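Local coordinates for Rep protein (Adeno-associated virus - 5, PDB 1M55) that probably nicks viral origin DNA as the endonuclease domain of a rolling-circle-type replication protein, and binds zinc ions in this crystal, at residues A[24-36]-A[48-60]. Numbering follows the deposited sequence.
Sequences DSFVDWVTGQIWE and VEQPQLTVADRIR
Trp35 and Thr54 make one of two hydrogen bonds that join the extended residues 33-36, which follow helix 24-32, to helix 50-60, the start of a long helix packed on the antiparallel sheet of this Rep nuclease domain. The indole NE1 donates to Thr54 OG1 at 2.9 Å, with the oxygen in the ring plane and a fairly straight N-H...O angle of 158°. That hydroxyl in turn gives its proton to Gln50 O, one turn back, which also accepts Thr54 N from the opposite face of its carbonyl plane. The Gln50 side chain serves these residues too: OE1 takes the backbone N-H of Trp35 at 2.9 Å, the donor lying well above the amide plane. Nearby, Gln33 NE2 donates to Ile34 O. Leu53 CD2 sits over the centre of one indole face, 3.7 Å from the five-membered ring centroid, while Asp57 CB meets the edge at CH2. Trp164 of strand 162-167 packs edge-to-face with Trp35. The Asp57 carboxylate also meets two arginines: Arg60 takes OD1 side-on through NE and NH2, and Arg61 NE forms a salt bridge with OD2. Where the helices themselves meet, at a steep 107°, Val30 CG1 presses on Val55 CG2. With its methyl anti to the backbone N, Thr54 lays CG2 over one face of Trp29, 3.5 Å from NE1, and the Arg58 guanidinium has Trp29 CZ2 over its centre, the two planes 35° apart.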
loop_
_atom_site.group_PDB
_atom_site.type_symbol
_atom_site.label_atom_id
_atom_site.label_comp_id
_atom_site.label_asym_id
_atom_site.label_seq_id
_atom_site.Cartn_x
_atom_site.Cartn_y
_atom_site.Cartn_z
ATOM N N ASP A 24 11.356 -20.443 -9.463
ATOM C CA ASP A 24 11.248 -19.737 -10.738
ATOM C C ASP A 24 9.874 -19.135 -10.983
ATOM O O ASP A 24 9.733 -18.190 -11.755
ATOM C CB ASP A 24 11.463 -20.697 -11.897
ATOM C CG ASP A 24 12.876 -21.188 -12.022
ATOM O OD1 ASP A 24 13.753 -20.909 -11.176
ATOM O OD2 ASP A 24 13.083 -21.889 -13.016
ATOM N N SER A 25 8.852 -19.754 -10.408
ATOM C CA SER A 25 7.484 -19.294 -10.609
ATOM C C SER A 25 7.262 -17.830 -10.221
ATOM O O SER A 25 6.413 -17.155 -10.806
ATOM C CB SER A 25 6.520 -20.204 -9.855
ATOM O OG SER A 25 6.679 -20.052 -8.458
ATOM N N PHE A 26 8.032 -17.336 -9.254
ATOM C CA PHE A 26 7.897 -15.945 -8.824
ATOM C C PHE A 26 8.336 -15.008 -9.949
ATOM O O PHE A 26 7.590 -14.104 -10.343
ATOM C CB PHE A 26 8.720 -15.678 -7.560
ATOM C CG PHE A 26 8.622 -14.257 -7.063
ATOM C CD1 PHE A 26 7.507 -13.836 -6.341
ATOM C CD2 PHE A 26 9.624 -13.337 -7.349
ATOM C CE1 PHE A 26 7.391 -12.510 -5.912
ATOM C CE2 PHE A 26 9.517 -12.008 -6.924
ATOM C CZ PHE A 26 8.396 -11.597 -6.206
ATOM N N VAL A 27 9.549 -15.221 -10.463
ATOM C CA VAL A 27 10.066 -14.398 -11.557
ATOM C C VAL A 27 9.148 -14.501 -12.780
ATOM O O VAL A 27 8.837 -13.492 -13.421
ATOM C CB VAL A 27 11.509 -14.806 -11.946
ATOM C CG1 VAL A 27 11.945 -14.083 -13.202
ATOM C CG2 VAL A 27 12.466 -14.460 -10.817
ATOM N N ASP A 28 8.678 -15.711 -13.075
ATOM C CA ASP A 28 7.792 -15.917 -14.217
ATOM C C ASP A 28 6.510 -15.111 -14.057
ATOM O O ASP A 28 6.047 -14.477 -15.009
ATOM C CB ASP A 28 7.464 -17.403 -14.392
ATOM C CG ASP A 28 8.678 -18.228 -14.804
ATOM O OD1 ASP A 28 9.694 -17.639 -15.242
ATOM O OD2 ASP A 28 8.613 -19.470 -14.692
ATOM N N TRP A 29 5.963 -15.107 -12.845
ATOM C CA TRP A 29 4.738 -14.368 -12.554
ATOM C C TRP A 29 4.917 -12.856 -12.720
ATOM O O TRP A 29 4.230 -12.228 -13.533
ATOM C CB TRP A 29 4.254 -14.691 -11.133
ATOM C CG TRP A 29 3.171 -13.786 -10.616
ATOM C CD1 TRP A 29 2.050 -13.365 -11.286
ATOM C CD2 TRP A 29 3.113 -13.180 -9.319
ATOM N NE1 TRP A 29 1.306 -12.535 -10.482
ATOM C CE2 TRP A 29 1.933 -12.404 -9.271
ATOM C CE3 TRP A 29 3.945 -13.216 -8.192
ATOM C CZ2 TRP A 29 1.568 -11.670 -8.140
ATOM C CZ3 TRP A 29 3.581 -12.486 -7.067
ATOM C CH2 TRP A 29 2.401 -11.723 -7.052
ATOM N N VAL A 30 5.867 -12.279 -11.988
ATOM C CA VAL A 30 6.090 -10.834 -12.047
ATOM C C VAL A 30 6.558 -10.334 -13.403
ATOM O O VAL A 30 6.306 -9.186 -13.758
ATOM C CB VAL A 30 7.066 -10.347 -10.946
ATOM C CG1 VAL A 30 6.588 -10.813 -9.582
ATOM C CG2 VAL A 30 8.489 -10.823 -11.225
ATOM N N THR A 31 7.234 -11.194 -14.158
ATOM C CA THR A 31 7.731 -10.832 -15.482
ATOM C C THR A 31 6.625 -10.888 -16.540
ATOM O O THR A 31 6.641 -10.108 -17.492
ATOM C CB THR A 31 8.890 -11.776 -15.923
ATOM O OG1 THR A 31 9.993 -11.638 -15.018
ATOM C CG2 THR A 31 9.364 -11.451 -17.334
ATOM N N GLY A 32 5.658 -11.785 -16.358
ATOM C CA GLY A 32 4.593 -11.941 -17.337
ATOM C C GLY A 32 3.329 -11.107 -17.215
ATOM O O GLY A 32 2.496 -11.113 -18.124
ATOM N N GLN A 33 3.156 -10.408 -16.102
ATOM C CA GLN A 33 1.957 -9.600 -15.913
ATOM C C GLN A 33 2.027 -8.253 -16.636
ATOM O O GLN A 33 2.906 -7.435 -16.365
ATOM C CB GLN A 33 1.701 -9.381 -14.421
ATOM C CG GLN A 33 0.484 -8.523 -14.111
ATOM C CD GLN A 33 -0.808 -9.195 -14.495
ATOM O OE1 GLN A 33 -1.134 -10.261 -13.980
ATOM N NE2 GLN A 33 -1.553 -8.581 -15.401
ATOM N N ILE A 34 1.081 -8.015 -17.538
ATOM C CA ILE A 34 1.033 -6.760 -18.285
ATOM C C ILE A 34 0.009 -5.834 -17.629
ATOM O O ILE A 34 -1.115 -6.250 -17.334
ATOM C CB ILE A 34 0.594 -6.980 -19.761
ATOM C CG1 ILE A 34 1.481 -8.024 -20.444
ATOM C CG2 ILE A 34 0.638 -5.658 -20.528
ATOM C CD1 ILE A 34 2.900 -7.582 -20.678
ATOM N N TRP A 35 0.409 -4.594 -17.376
ATOM C CA TRP A 35 -0.479 -3.606 -16.780
ATOM C C TRP A 35 -0.841 -2.561 -17.822
ATOM O O TRP A 35 -0.036 -2.254 -18.703
ATOM C CB TRP A 35 0.192 -2.910 -15.591
ATOM C CG TRP A 35 0.261 -3.757 -14.366
ATOM C CD1 TRP A 35 1.185 -4.723 -14.084
ATOM C CD2 TRP A 35 -0.643 -3.727 -13.256
ATOM N NE1 TRP A 35 0.909 -5.297 -12.869
ATOM C CE2 TRP A 35 -0.208 -4.706 -12.337
ATOM C CE3 TRP A 35 -1.781 -2.962 -12.946
ATOM C CZ2 TRP A 35 -0.869 -4.946 -11.128
ATOM C CZ3 TRP A 35 -2.441 -3.200 -11.743
ATOM C CH2 TRP A 35 -1.980 -4.183 -10.849
ATOM N N GLU A 36 -2.055 -2.035 -17.728
ATOM C CA GLU A 36 -2.527 -0.998 -18.639
ATOM C C GLU A 36 -3.171 0.087 -17.792
ATOM O O GLU A 36 -3.760 -0.198 -16.745
ATOM C CB GLU A 36 -3.557 -1.548 -19.626
ATOM C CG GLU A 36 -2.995 -2.546 -20.630
ATOM C CD GLU A 36 -4.003 -2.953 -21.695
ATOM O OE1 GLU A 36 -3.569 -3.396 -22.781
ATOM O OE2 GLU A 36 -5.226 -2.833 -21.451
ATOM N N VAL A 48 6.146 3.579 -14.624
ATOM C CA VAL A 48 5.612 2.601 -13.681
ATOM C C VAL A 48 6.407 1.301 -13.822
ATOM O O VAL A 48 6.571 0.785 -14.932
ATOM C CB VAL A 48 4.116 2.322 -13.951
ATOM C CG1 VAL A 48 3.599 1.240 -13.010
ATOM C CG2 VAL A 48 3.302 3.607 -13.784
ATOM N N GLU A 49 6.915 0.791 -12.706
ATOM C CA GLU A 49 7.694 -0.445 -12.702
ATOM C C GLU A 49 6.725 -1.616 -12.533
ATOM O O GLU A 49 6.363 -1.983 -11.414
ATOM C CB GLU A 49 8.720 -0.413 -11.567
ATOM C CG GLU A 49 9.676 0.783 -11.623
ATOM C CD GLU A 49 10.461 0.867 -12.924
ATOM O OE1 GLU A 49 10.746 -0.186 -13.537
ATOM O OE2 GLU A 49 10.799 1.996 -13.335
ATOM N N GLN A 50 6.341 -2.221 -13.655
ATOM C CA GLN A 50 5.367 -3.308 -13.652
ATOM C C GLN A 50 5.640 -4.562 -12.816
ATOM O O GLN A 50 4.728 -5.060 -12.146
ATOM C CB GLN A 50 4.952 -3.655 -15.085
ATOM C CG GLN A 50 4.179 -2.522 -15.767
ATOM C CD GLN A 50 3.719 -2.869 -17.175
ATOM O OE1 GLN A 50 3.197 -3.961 -17.421
ATOM N NE2 GLN A 50 3.890 -1.934 -18.103
ATOM N N PRO A 51 6.881 -5.087 -12.822
ATOM C CA PRO A 51 7.136 -6.288 -12.015
ATOM C C PRO A 51 6.867 -6.026 -10.532
ATOM O O PRO A 51 6.224 -6.833 -9.851
ATOM C CB PRO A 51 8.616 -6.567 -12.277
ATOM C CG PRO A 51 8.798 -6.078 -13.679
ATOM C CD PRO A 51 8.054 -4.760 -13.653
ATOM N N GLN A 52 7.333 -4.880 -10.042
ATOM C CA GLN A 52 7.126 -4.507 -8.647
ATOM C C GLN A 52 5.647 -4.231 -8.376
ATOM O O GLN A 52 5.124 -4.599 -7.323
ATOM C CB GLN A 52 7.978 -3.289 -8.282
ATOM C CG GLN A 52 9.473 -3.584 -8.145
ATOM C CD GLN A 52 10.228 -3.597 -9.469
ATOM O OE1 GLN A 52 9.658 -3.380 -10.538
ATOM N NE2 GLN A 52 11.527 -3.846 -9.392
ATOM N N LEU A 53 4.972 -3.593 -9.328
ATOM C CA LEU A 53 3.548 -3.298 -9.187
ATOM C C LEU A 53 2.744 -4.599 -9.092
ATOM O O LEU A 53 1.773 -4.690 -8.338
ATOM C CB LEU A 53 3.056 -2.459 -10.368
ATOM C CG LEU A 53 1.558 -2.153 -10.443
ATOM C CD1 LEU A 53 1.064 -1.476 -9.166
ATOM C CD2 LEU A 53 1.293 -1.283 -11.663
ATOM N N THR A 54 3.165 -5.607 -9.847
ATOM C CA THR A 54 2.494 -6.901 -9.836
ATOM C C THR A 54 2.539 -7.506 -8.431
ATOM O O THR A 54 1.520 -7.990 -7.922
ATOM C CB THR A 54 3.126 -7.850 -10.883
ATOM O OG1 THR A 54 2.911 -7.303 -12.194
ATOM C CG2 THR A 54 2.513 -9.242 -10.807
ATOM N N VAL A 55 3.702 -7.451 -7.790
ATOM C CA VAL A 55 3.836 -7.973 -6.431
ATOM C C VAL A 55 3.012 -7.107 -5.478
ATOM O O VAL A 55 2.284 -7.623 -4.624
ATOM C CB VAL A 55 5.307 -7.948 -5.941
ATOM C CG1 VAL A 55 5.400 -8.527 -4.534
ATOM C CG2 VAL A 55 6.188 -8.733 -6.875
ATOM N N ALA A 56 3.114 -5.792 -5.652
ATOM C CA ALA A 56 2.408 -4.832 -4.808
ATOM C C ALA A 56 0.895 -5.031 -4.792
ATOM O O ALA A 56 0.278 -5.026 -3.721
ATOM C CB ALA A 56 2.743 -3.414 -5.237
ATOM N N ASP A 57 0.292 -5.220 -5.963
ATOM C CA ASP A 57 -1.155 -5.408 -6.014
ATOM C C ASP A 57 -1.582 -6.683 -5.304
ATOM O O ASP A 57 -2.618 -6.703 -4.633
ATOM C CB ASP A 57 -1.680 -5.425 -7.451
ATOM C CG ASP A 57 -3.205 -5.422 -7.513
ATOM O OD1 ASP A 57 -3.828 -4.477 -6.980
ATOM O OD2 ASP A 57 -3.781 -6.375 -8.072
ATOM N N ARG A 58 -0.798 -7.750 -5.454
ATOM C CA ARG A 58 -1.140 -9.004 -4.800
ATOM C C ARG A 58 -1.037 -8.825 -3.288
ATOM O O ARG A 58 -1.904 -9.291 -2.541
ATOM C CB ARG A 58 -0.241 -10.144 -5.276
ATOM C CG ARG A 58 -0.659 -11.526 -4.764
ATOM C CD ARG A 58 -2.110 -11.868 -5.128
ATOM N NE ARG A 58 -2.374 -11.731 -6.559
ATOM C CZ ARG A 58 -2.060 -12.640 -7.476
ATOM N NH1 ARG A 58 -1.474 -13.780 -7.122
ATOM N NH2 ARG A 58 -2.285 -12.387 -8.758
ATOM N N ILE A 59 0.004 -8.130 -2.837
ATOM C CA ILE A 59 0.181 -7.873 -1.409
ATOM C C ILE A 59 -1.022 -7.078 -0.901
ATOM O O ILE A 59 -1.615 -7.420 0.125
ATOM C CB ILE A 59 1.473 -7.060 -1.133
ATOM C CG1 ILE A 59 2.707 -7.930 -1.365
ATOM C CG2 ILE A 59 1.476 -6.512 0.300
ATOM C CD1 ILE A 59 4.018 -7.171 -1.202
ATOM N N ARG A 60 -1.381 -6.024 -1.629
ATOM C CA ARG A 60 -2.507 -5.180 -1.255
ATOM C C ARG A 60 -3.795 -5.980 -1.079
ATOM O O ARG A 60 -4.466 -5.869 -0.047
ATOM C CB ARG A 60 -2.731 -4.087 -2.302
ATOM C CG ARG A 60 -3.962 -3.258 -2.029
ATOM C CD ARG A 60 -4.331 -2.410 -3.213
ATOM N NE ARG A 60 -4.790 -3.179 -4.371
ATOM C CZ ARG A 60 -6.069 -3.418 -4.652
ATOM N NH1 ARG A 60 -7.031 -2.970 -3.849
ATOM N NH2 ARG A 60 -6.393 -4.012 -5.791
#